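Local coordinates for serine-rich secreted cell wall anchored (LPXTG-motif ) protein (Lactobacillus reuteri ATCC 53608, PDB 5NXK) that probably serves as a cell-surface adhesin, a beta-solenoid anchored to the cell wall that helps this gut bacterium attach to its host, at residues Gly110-Ser115 / Thr160-Val165; Phe150-Pro155 / Asp187-Thr192; Glu230-Val235 / Arg262-Leu267. One frame throughout, in Å; residues are numbered along the deposited sequence.

Interaction 1 of 3, residues Gly110-Ser115 / Thr160-Val165; sequences GTLVWS and TTALYV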
loop_
_atom_site.group_PDB
_atom_site.type_symbol
_atom_site.label_atom_id
_atom_site.label_comp_id
_atom_site.label_asym_id
_atom_site.label_seq_id
_atom_site.Cartn_x
_atom_site.Cartn_y
_atom_site.Cartn_z
ATOM N N GLY A 110 -10.126 -2.735 5.350
ATOM C CA GLY A 110 -9.329 -2.930 6.552
ATOM C C GLY A 110 -7.884 -2.939 6.105
ATOM O O GLY A 110 -7.113 -2.010 6.380
ATOM N N THR A 111 -7.506 -4.029 5.451
ATOM C CA THR A 111 -6.277 -4.062 4.657
ATOM C C THR A 111 -6.667 -3.785 3.211
ATOM O O THR A 111 -7.487 -4.508 2.658
ATOM C CB THR A 111 -5.576 -5.401 4.792
ATOM O OG1 THR A 111 -5.216 -5.586 6.171
ATOM C CG2 THR A 111 -4.316 -5.463 3.897
ATOM N N LEU A 112 -6.109 -2.740 2.601
ATOM C CA LEU A 112 -6.577 -2.304 1.275
ATOM C C LEU A 112 -5.831 -2.950 0.113
ATOM O O LEU A 112 -6.392 -3.125 -0.978
ATOM C CB LEU A 112 -6.499 -0.783 1.120
ATOM C CG LEU A 112 -7.383 0.150 1.966
ATOM C CD1 LEU A 112 -7.235 -0.070 3.458
ATOM C CD2 LEU A 112 -7.053 1.588 1.613
ATOM N N VAL A 113 -4.564 -3.270 0.333
ATOM C CA VAL A 113 -3.733 -3.936 -0.683
ATOM C C VAL A 113 -2.825 -4.913 0.032
ATOM O O VAL A 113 -2.262 -4.583 1.079
ATOM C CB VAL A 113 -2.864 -2.946 -1.506
ATOM C CG1 VAL A 113 -2.031 -3.706 -2.553
ATOM C CG2 VAL A 113 -3.733 -1.904 -2.180
ATOM N N TRP A 114 -2.684 -6.117 -0.518
ATOM C CA TRP A 114 -1.863 -7.124 0.146
ATOM C C TRP A 114 -0.974 -7.790 -0.908
ATOM O O TRP A 114 -1.306 -7.768 -2.078
ATOM C CB TRP A 114 -2.754 -8.144 0.871
ATOM C CG TRP A 114 -2.047 -9.191 1.682
ATOM C CD1 TRP A 114 -1.773 -9.150 3.024
ATOM C CD2 TRP A 114 -1.544 -10.448 1.212
ATOM N NE1 TRP A 114 -1.107 -10.296 3.413
ATOM C CE2 TRP A 114 -0.969 -11.113 2.318
ATOM C CE3 TRP A 114 -1.518 -11.074 -0.037
ATOM C CZ2 TRP A 114 -0.372 -12.369 2.205
ATOM C CZ3 TRP A 114 -0.934 -12.326 -0.145
ATOM C CH2 TRP A 114 -0.369 -12.958 0.968
ATOM N N SER A 115 0.146 -8.367 -0.497
ATOM C CA SER A 115 1.064 -8.990 -1.450
ATOM C C SER A 115 1.814 -10.149 -0.837
ATOM O O SER A 115 1.962 -10.233 0.387
ATOM C CB SER A 115 2.061 -7.945 -1.973
ATOM O OG SER A 115 2.964 -7.569 -0.943
ATOM N N THR A 160 -1.616 -5.386 12.793
ATOM C CA THR A 160 -2.400 -5.332 11.567
ATOM C C THR A 160 -1.932 -4.141 10.758
ATOM O O THR A 160 -1.300 -3.231 11.302
ATOM C CB THR A 160 -3.893 -5.190 11.846
ATOM O OG1 THR A 160 -4.111 -4.044 12.683
ATOM C CG2 THR A 160 -4.429 -6.439 12.537
ATOM N N THR A 161 -2.237 -4.134 9.467
ATOM C CA THR A 161 -1.784 -3.046 8.622
ATOM C C THR A 161 -2.781 -2.705 7.529
ATOM O O THR A 161 -3.516 -3.569 7.075
ATOM C CB THR A 161 -0.410 -3.387 7.971
ATOM O OG1 THR A 161 0.058 -2.264 7.220
ATOM C CG2 THR A 161 -0.529 -4.614 7.050
ATOM N N ALA A 162 -2.789 -1.443 7.106
ATOM C CA ALA A 162 -3.645 -0.992 6.001
ATOM C C ALA A 162 -3.093 -1.390 4.638
ATOM O O ALA A 162 -3.850 -1.624 3.702
ATOM C CB ALA A 162 -3.824 0.506 6.059
ATOM N N LEU A 163 -1.768 -1.435 4.523
ATOM C CA LEU A 163 -1.116 -1.744 3.250
ATOM C C LEU A 163 0.038 -2.707 3.505
ATOM O O LEU A 163 0.963 -2.391 4.258
ATOM C CB LEU A 163 -0.599 -0.469 2.570
ATOM C CG LEU A 163 -1.617 0.576 2.108
ATOM C CD1 LEU A 163 -0.918 1.861 1.669
ATOM C CD2 LEU A 163 -2.499 0.048 0.968
ATOM N N TYR A 164 -0.007 -3.877 2.873
ATOM C CA TYR A 164 1.047 -4.873 3.060
ATOM C C TYR A 164 1.645 -5.154 1.690
ATOM O O TYR A 164 1.296 -6.129 1.019
ATOM C CB TYR A 164 0.477 -6.136 3.706
ATOM C CG TYR A 164 1.475 -7.137 4.226
ATOM C CD1 TYR A 164 2.247 -6.853 5.353
ATOM C CD2 TYR A 164 1.621 -8.391 3.620
ATOM C CE1 TYR A 164 3.142 -7.771 5.853
ATOM C CE2 TYR A 164 2.519 -9.333 4.125
ATOM C CZ TYR A 164 3.273 -9.011 5.241
ATOM O OH TYR A 164 4.171 -9.910 5.767
ATOM N N VAL A 165 2.554 -4.271 1.290
ATOM C CA VAL A 165 3.113 -4.262 -0.050
ATOM C C VAL A 165 4.594 -4.539 0.096
ATOM O O VAL A 165 5.315 -3.774 0.738
ATOM C CB VAL A 165 2.894 -2.910 -0.753
ATOM C CG1 VAL A 165 3.571 -2.901 -2.131
ATOM C CG2 VAL A 165 1.401 -2.590 -0.855
#
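Thr111 meets Thr161 through a side-chain hydrogen bond: OG1 of Thr111 donates to O of Thr161 at 2.8 Å. The donor lies almost on the line of the C=O bond, with an angle of 177° at the oxygen. The same OG1 also takes the backbone N-H of Phe150, so one hydroxyl ties together three parts of the chain. Next to it, N of Leu112 donates to O of Ala162 at 2.7 Å, a short and nearly straight bond. Further along, N of Tyr164 donates to O of Val113 at 3.0 Å, again almost straight. The last bond of the series runs from OG of Ser115 to O of Tyr164, also 3.0 Å. Here chi1 of 70° puts OG between the backbone N and the carbonyl carbon of its own residue, where it can reach O of Tyr164. The N-H of Val113 is buried with no partner.

Packing differs on the two faces. Inward, CD2 of Leu163 packs against CB and CG2 of Val113, 3.9 Å from each, and CG1 of Val113 touches CG2 of Val165. Leu132 covers Leu112 and Leu163 from across the interior. On the other face, Trp114 and Tyr164 lie side by side and point the same way. Their rings are near parallel, at 25°, but slid apart, and CD2 of Tyr164 sits over a face of the indole, 3.3 Å from NE1 of Trp114. Phe150 meets both rings, so the pair belongs to a wider aromatic cluster. Parallel strands of successive coils, with side chains stacked in line, are characteristic of the beta-solenoid, consistent with the pectate lyase-like family of this domain.

Interaction 2 of 3, residues Phe150-Pro155 / Asp187-Thr192; sequences FSHRTP and DMWLLT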
loop_
_atom_site.group_PDB
_atom_site.type_symbol
_atom_site.label_atom_id
_atom_site.label_comp_id
_atom_site.label_asym_id
_atom_site.label_seq_id
_atom_site.Cartn_x
_atom_site.Cartn_y
_atom_site.Cartn_z
ATOM N N PHE A 150 -5.426 -7.833 7.702
ATOM C CA PHE A 150 -4.317 -8.769 7.757
ATOM C C PHE A 150 -3.465 -8.506 8.984
ATOM O O PHE A 150 -3.138 -7.364 9.290
ATOM C CB PHE A 150 -3.452 -8.679 6.497
ATOM C CG PHE A 150 -2.237 -9.554 6.551
ATOM C CD1 PHE A 150 -2.360 -10.928 6.443
ATOM C CD2 PHE A 150 -0.973 -9.007 6.743
ATOM C CE1 PHE A 150 -1.239 -11.746 6.512
ATOM C CE2 PHE A 150 0.152 -9.817 6.804
ATOM C CZ PHE A 150 0.017 -11.192 6.691
ATOM N N SER A 151 -3.118 -9.577 9.684
ATOM C CA SER A 151 -2.307 -9.508 10.891
ATOM C C SER A 151 -1.051 -10.362 10.734
ATOM O O SER A 151 -1.091 -11.425 10.111
ATOM C CB SER A 151 -3.116 -9.975 12.103
ATOM O OG SER A 151 -2.314 -9.931 13.269
ATOM N N HIS A 152 0.057 -9.911 11.308
ATOM C CA HIS A 152 1.310 -10.639 11.179
ATOM C C HIS A 152 2.165 -10.432 12.423
ATOM O O HIS A 152 2.098 -9.377 13.066
ATOM C CB HIS A 152 2.032 -10.207 9.895
ATOM C CG HIS A 152 3.262 -11.002 9.589
ATOM N ND1 HIS A 152 3.215 -12.302 9.131
ATOM C CD2 HIS A 152 4.571 -10.657 9.602
ATOM C CE1 HIS A 152 4.445 -12.737 8.921
ATOM N NE2 HIS A 152 5.286 -11.756 9.194
ATOM N N ARG A 153 2.948 -11.444 12.779
ATOM C CA ARG A 153 3.744 -11.382 14.000
ATOM C C ARG A 153 4.887 -10.366 13.910
ATOM O O ARG A 153 5.429 -10.127 12.834
ATOM C CB ARG A 153 4.319 -12.765 14.328
ATOM C CG ARG A 153 4.786 -12.909 15.773
ATOM C CD ARG A 153 5.757 -14.077 15.949
ATOM N NE ARG A 153 6.411 -14.018 17.254
ATOM C CZ ARG A 153 7.507 -13.310 17.519
ATOM N NH1 ARG A 153 8.117 -12.620 16.560
ATOM N NH2 ARG A 153 8.014 -13.319 18.744
ATOM N N THR A 154 5.219 -9.757 15.047
ATOM C CA THR A 154 6.412 -8.930 15.193
ATOM C C THR A 154 7.002 -9.227 16.572
ATOM O O THR A 154 6.325 -9.826 17.410
ATOM C CB THR A 154 6.110 -7.420 15.091
ATOM O OG1 THR A 154 5.558 -6.969 16.337
ATOM C CG2 THR A 154 5.163 -7.101 13.936
ATOM N N PRO A 155 8.253 -8.798 16.826
ATOM C CA PRO A 155 8.785 -8.971 18.182
ATOM C C PRO A 155 7.978 -8.258 19.274
ATOM O O PRO A 155 8.173 -8.561 20.449
ATOM C CB PRO A 155 10.193 -8.369 18.086
ATOM C CG PRO A 155 10.546 -8.484 16.639
ATOM C CD PRO A 155 9.270 -8.257 15.902
ATOM N N ASP A 187 0.109 1.900 9.011
ATOM C CA ASP A 187 -0.404 2.477 7.763
ATOM C C ASP A 187 0.222 1.801 6.535
ATOM O O ASP A 187 -0.481 1.444 5.591
ATOM C CB ASP A 187 -0.153 3.988 7.692
ATOM C CG ASP A 187 -0.877 4.777 8.796
ATOM O OD1 ASP A 187 -1.864 4.273 9.382
ATOM O OD2 ASP A 187 -0.452 5.924 9.070
ATOM N N MET A 188 1.544 1.633 6.548
ATOM C CA MET A 188 2.252 0.987 5.431
ATOM C C MET A 188 3.241 -0.018 5.984
ATOM O O MET A 188 4.161 0.361 6.704
ATOM C CB MET A 188 3.008 2.003 4.579
ATOM C CG MET A 188 2.147 3.006 3.830
ATOM S SD MET A 188 3.207 4.211 2.979
ATOM C CE MET A 188 1.983 5.146 2.064
ATOM N N TRP A 189 3.067 -1.290 5.649
ATOM C CA TRP A 189 3.989 -2.313 6.099
ATOM C C TRP A 189 4.614 -2.966 4.878
ATOM O O TRP A 189 3.935 -3.659 4.125
ATOM C CB TRP A 189 3.276 -3.373 6.957
ATOM C CG TRP A 189 4.213 -4.277 7.702
ATOM C CD1 TRP A 189 5.573 -4.312 7.603
ATOM C CD2 TRP A 189 3.861 -5.254 8.696
ATOM N NE1 TRP A 189 6.086 -5.249 8.458
ATOM C CE2 TRP A 189 5.060 -5.839 9.143
ATOM C CE3 TRP A 189 2.648 -5.691 9.244
ATOM C CZ2 TRP A 189 5.084 -6.843 10.116
ATOM C CZ3 TRP A 189 2.677 -6.682 10.212
ATOM C CH2 TRP A 189 3.883 -7.246 10.638
ATOM N N LEU A 190 5.909 -2.737 4.693
ATOM C CA LEU A 190 6.639 -3.299 3.567
ATOM C C LEU A 190 7.640 -4.288 4.133
ATOM O O LEU A 190 8.557 -3.911 4.865
ATOM C CB LEU A 190 7.342 -2.220 2.744
ATOM C CG LEU A 190 6.479 -1.128 2.090
ATOM C CD1 LEU A 190 6.179 0.022 3.055
ATOM C CD2 LEU A 190 7.121 -0.610 0.797
ATOM N N LEU A 191 7.436 -5.557 3.804
ATOM C CA LEU A 191 8.225 -6.650 4.359
ATOM C C LEU A 191 8.704 -7.567 3.232
ATOM O O LEU A 191 7.956 -7.841 2.294
ATOM C CB LEU A 191 7.384 -7.444 5.378
ATOM C CG LEU A 191 7.987 -8.648 6.119
ATOM C CD1 LEU A 191 7.422 -8.740 7.553
ATOM C CD2 LEU A 191 7.745 -9.968 5.350
ATOM N N THR A 192 9.941 -8.037 3.314
ATOM C CA THR A 192 10.363 -9.123 2.435
ATOM C C THR A 192 10.732 -10.317 3.299
ATOM O O THR A 192 11.222 -10.169 4.407
ATOM C CB THR A 192 11.559 -8.736 1.533
ATOM O OG1 THR A 192 12.746 -8.616 2.335
ATOM C CG2 THR A 192 11.301 -7.396 0.837
#
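His152 and Trp189 both carry CG anti to the backbone N (chi1 -167° in Trp189), which sends the two rings out from their strands toward each other. The backbones stay far apart, 10.1 Å between CA of His152 and CA of Trp189, and the side chains fill the distance. The small chi2 of Trp189, -6°, turns the six-membered part of the indole outward, so CH2 leads. This atom of Trp189 lies at the edge of the imidazole, near its plane, and 3.6 Å from CB of His152.

The two rings form an offset edge-to-face pair. The edge of His152 is turned toward the face of the indole, with centroids 5.5 Å apart and planes at 63°. Thr154 adds a second hold. Its methyl CG2 comes to the indole obliquely, 3.5 Å from CH2 of Trp189. Its hydroxyl is engaged within its own loop, with O of Gly157 and N of Asp156. The carbonyl oxygen of Arg153 lies at the indole edge, but its hydrogen bond comes from NE2 of Gln255. CD1 of Leu191 reaches CD2 of His152 obliquely at 4.0 Å.

No hydrogen bond crosses between the segments, so they meet through rings, methyl groups and van der Waals contact. NE1 of Trp189 donates to OD2 of Asp226 on the next turn. That bond probably helps to fix the rotation of the ring. His152 also touches Tyr164, which extends the cluster toward the preceding turn. Strand 151-152 pairs antiparallel with strand 159-160, in an excursion from the regular coil. Loops that leave the coil and fold over a flank are common in pectate lyase-like beta-helices; here aromatic side chains pack beneath one.

Interaction 3 of 3, residues Glu230-Val235 / Arg262-Leu267; sequences ENHFIV and RGNIEL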
loop_
_atom_site.group_PDB
_atom_site.type_symbol
_atom_site.label_atom_id
_atom_site.label_comp_id
_atom_site.label_asym_id
_atom_site.label_seq_id
_atom_site.Cartn_x
_atom_site.Cartn_y
_atom_site.Cartn_z
ATOM N N GLU A 230 17.598 -4.076 2.056
ATOM C CA GLU A 230 17.520 -2.607 2.045
ATOM C C GLU A 230 16.153 -2.120 2.505
ATOM O O GLU A 230 15.120 -2.754 2.243
ATOM C CB GLU A 230 17.773 -2.014 0.644
ATOM C CG GLU A 230 19.099 -2.370 -0.049
ATOM C CD GLU A 230 19.187 -1.803 -1.476
ATOM O OE1 GLU A 230 18.634 -0.701 -1.730
ATOM O OE2 GLU A 230 19.729 -2.507 -2.370
ATOM N N ASN A 231 16.161 -0.969 3.168
ATOM C CA ASN A 231 14.942 -0.294 3.603
ATOM C C ASN A 231 15.093 1.188 3.296
ATOM O O ASN A 231 16.041 1.794 3.751
ATOM C CB ASN A 231 14.705 -0.510 5.097
ATOM C CG ASN A 231 14.418 -1.963 5.434
ATOM O OD1 ASN A 231 13.279 -2.420 5.321
ATOM N ND2 ASN A 231 15.463 -2.709 5.803
ATOM N N HIS A 232 14.163 1.776 2.556
ATOM C CA HIS A 232 14.321 3.173 2.149
ATOM C C HIS A 232 13.090 4.006 2.432
ATOM O O HIS A 232 11.975 3.539 2.243
ATOM C CB HIS A 232 14.628 3.276 0.655
ATOM C CG HIS A 232 15.904 2.623 0.247
ATOM N ND1 HIS A 232 17.116 3.294 0.227
ATOM C CD2 HIS A 232 16.168 1.375 -0.209
ATOM C CE1 HIS A 232 18.061 2.480 -0.188
ATOM N NE2 HIS A 232 17.513 1.301 -0.459
ATOM N N PHE A 233 13.294 5.237 2.891
ATOM C CA PHE A 233 12.222 6.229 2.893
ATOM C C PHE A 233 12.807 7.469 2.247
ATOM O O PHE A 233 13.730 8.085 2.801
ATOM C CB PHE A 233 11.716 6.533 4.306
ATOM C CG PHE A 233 10.592 7.552 4.353
ATOM C CD1 PHE A 233 9.526 7.469 3.468
ATOM C CD2 PHE A 233 10.583 8.558 5.316
ATOM C CE1 PHE A 233 8.480 8.385 3.515
ATOM C CE2 PHE A 233 9.544 9.481 5.376
ATOM C CZ PHE A 233 8.488 9.396 4.484
ATOM N N ILE A 234 12.325 7.789 1.051
ATOM C CA ILE A 234 12.917 8.845 0.248
ATOM C C ILE A 234 11.889 9.938 -0.001
ATOM O O ILE A 234 10.847 9.684 -0.579
ATOM C CB ILE A 234 13.434 8.323 -1.103
ATOM C CG1 ILE A 234 14.455 7.211 -0.887
ATOM C CG2 ILE A 234 14.071 9.459 -1.899
ATOM C CD1 ILE A 234 14.833 6.499 -2.161
ATOM N N VAL A 235 12.186 11.144 0.453
ATOM C CA VAL A 235 11.326 12.293 0.244
ATOM C C VAL A 235 12.048 13.260 -0.698
ATOM O O VAL A 235 13.074 13.831 -0.343
ATOM C CB VAL A 235 10.989 12.970 1.569
ATOM C CG1 VAL A 235 10.167 14.241 1.330
ATOM C CG2 VAL A 235 10.264 11.977 2.476
ATOM N N ARG A 262 19.947 -2.993 5.806
ATOM C CA ARG A 262 20.367 -1.600 5.655
ATOM C C ARG A 262 19.144 -0.693 5.749
ATOM O O ARG A 262 18.043 -1.112 5.398
ATOM C CB ARG A 262 21.030 -1.414 4.291
ATOM C CG ARG A 262 22.226 -2.330 4.046
ATOM C CD ARG A 262 22.701 -2.178 2.608
ATOM N NE ARG A 262 23.711 -3.166 2.217
ATOM C CZ ARG A 262 23.545 -4.489 2.170
ATOM N NH1 ARG A 262 22.378 -5.059 2.496
ATOM N NH2 ARG A 262 24.568 -5.249 1.793
ATOM N N GLY A 263 19.340 0.552 6.174
ATOM C CA GLY A 263 18.272 1.535 6.164
ATOM C C GLY A 263 18.823 2.848 5.635
ATOM O O GLY A 263 19.952 3.224 5.927
ATOM N N ASN A 264 18.027 3.535 4.829
ATOM C CA ASN A 264 18.427 4.819 4.294
ATOM C C ASN A 264 17.184 5.709 4.210
ATOM O O ASN A 264 16.191 5.386 3.528
ATOM C CB ASN A 264 19.100 4.676 2.916
ATOM C CG ASN A 264 20.539 4.147 3.011
ATOM O OD1 ASN A 264 20.767 2.926 2.994
ATOM N ND2 ASN A 264 21.514 5.056 3.116
ATOM N N ILE A 265 17.253 6.833 4.909
ATOM C CA ILE A 265 16.204 7.825 4.867
ATOM C C ILE A 265 16.805 9.118 4.308
ATOM O O ILE A 265 17.830 9.604 4.786
ATOM C CB ILE A 265 15.596 8.036 6.247
ATOM C CG1 ILE A 265 15.032 6.700 6.770
ATOM C CG2 ILE A 265 14.527 9.141 6.217
ATOM C CD1 ILE A 265 14.477 6.778 8.169
ATOM N N GLU A 266 16.190 9.647 3.259
ATOM C CA GLU A 266 16.736 10.812 2.580
ATOM C C GLU A 266 15.645 11.856 2.444
ATOM O O GLU A 266 14.602 11.589 1.869
ATOM C CB GLU A 266 17.294 10.429 1.202
ATOM C CG GLU A 266 18.452 9.406 1.253
ATOM C CD GLU A 266 18.992 9.003 -0.127
ATOM O OE1 GLU A 266 18.235 8.391 -0.915
ATOM O OE2 GLU A 266 20.174 9.289 -0.419
ATOM N N LEU A 267 15.894 13.042 2.980
ATOM C CA LEU A 267 14.923 14.130 2.945
ATOM C C LEU A 267 15.540 15.249 2.114
ATOM O O LEU A 267 16.448 15.936 2.570
ATOM C CB LEU A 267 14.583 14.619 4.355
ATOM C CG LEU A 267 14.124 13.553 5.371
ATOM C CD1 LEU A 267 13.636 14.164 6.678
ATOM C CD2 LEU A 267 13.040 12.670 4.781
HETATM O O HOH W 1 18.766 0.697 2.648
HETATM O O HOH W 2 17.082 6.032 0.497
#
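Arg262 accepts a hydrogen bond at its carbonyl O from ND2 of Asn231, 3.1 Å away and near the amide plane of the asparagine. This opens a parallel beta ladder between two adjacent rungs of the beta-solenoid. The strands run in register; their segment axes come within 4.6 Å, with an angle of 12° between them. Asn231 is also fixed from its own turn, because OD1 takes the N-H of Gly227. The asparagine thus ties its turn of chain to the next rung.

Gly263 follows, its CA close to O of Asn231. Then N of Asn264 donates to O of Asn231, and O of Asn264 accepts from N of Phe233. On the outer face, Asn264 and His232 lie alongside each other and point the same way, with ring and amide planes 21° apart. CB of Asn264 is 3.6 Å from ND1 of His232. A water joins OD1 of Asn264 to N of Asn231.

Ile265 turns inward and packs on Phe233, with CG2 of Ile265 4.1 Å from CD2 of Phe233. Strand 248-252 closes over this inner side, where Val250 meets Phe233. Glu266 is outward again. Its N donates to O of Phe233, and its O receives N of Val235 at 2.8 Å, in a nearly straight bond. The carboxylate runs beside Ile234. Leu267 completes the inner row. With CG anti to the carbonyl carbon (chi1 -53°), its CD2 comes to 3.7 Å from CG2 of Val235.

The outer face also carries a polar chain that runs from Glu230 through His232 and a water to Glu266 on the neighbouring strand. The water at ND1 of His232 donates to OE1 of Glu266. NE2 of His232 donates to OE1 of Glu230 at a short 2.6 Å, using the anti lone pair of that oxygen, close to the ring plane.

How the interactions relate
All three contacts join parts of one beta-solenoid, but at different places. Interaction 1 is buried and near the middle of the chain, interaction 2 is a largely buried contact made by a flanking loop, and interaction 3 is a regular sheet whose outer residues are partly exposed. Interactions 1 and 2 touch: Thr111 meets Phe150, and the backbones of Leu163 and Trp189 probably bond across successive turns. Their aromatic groups form one cluster. Interaction 3 stands apart, about 18 Å from interaction 2 and 21 Å from interaction 1, centre to centre. It relies on backbone ladder bonds and water, interaction 2 on rings and methyls, and interaction 1 on backbone and hydroxyl bonds plus aromatic and aliphatic packing.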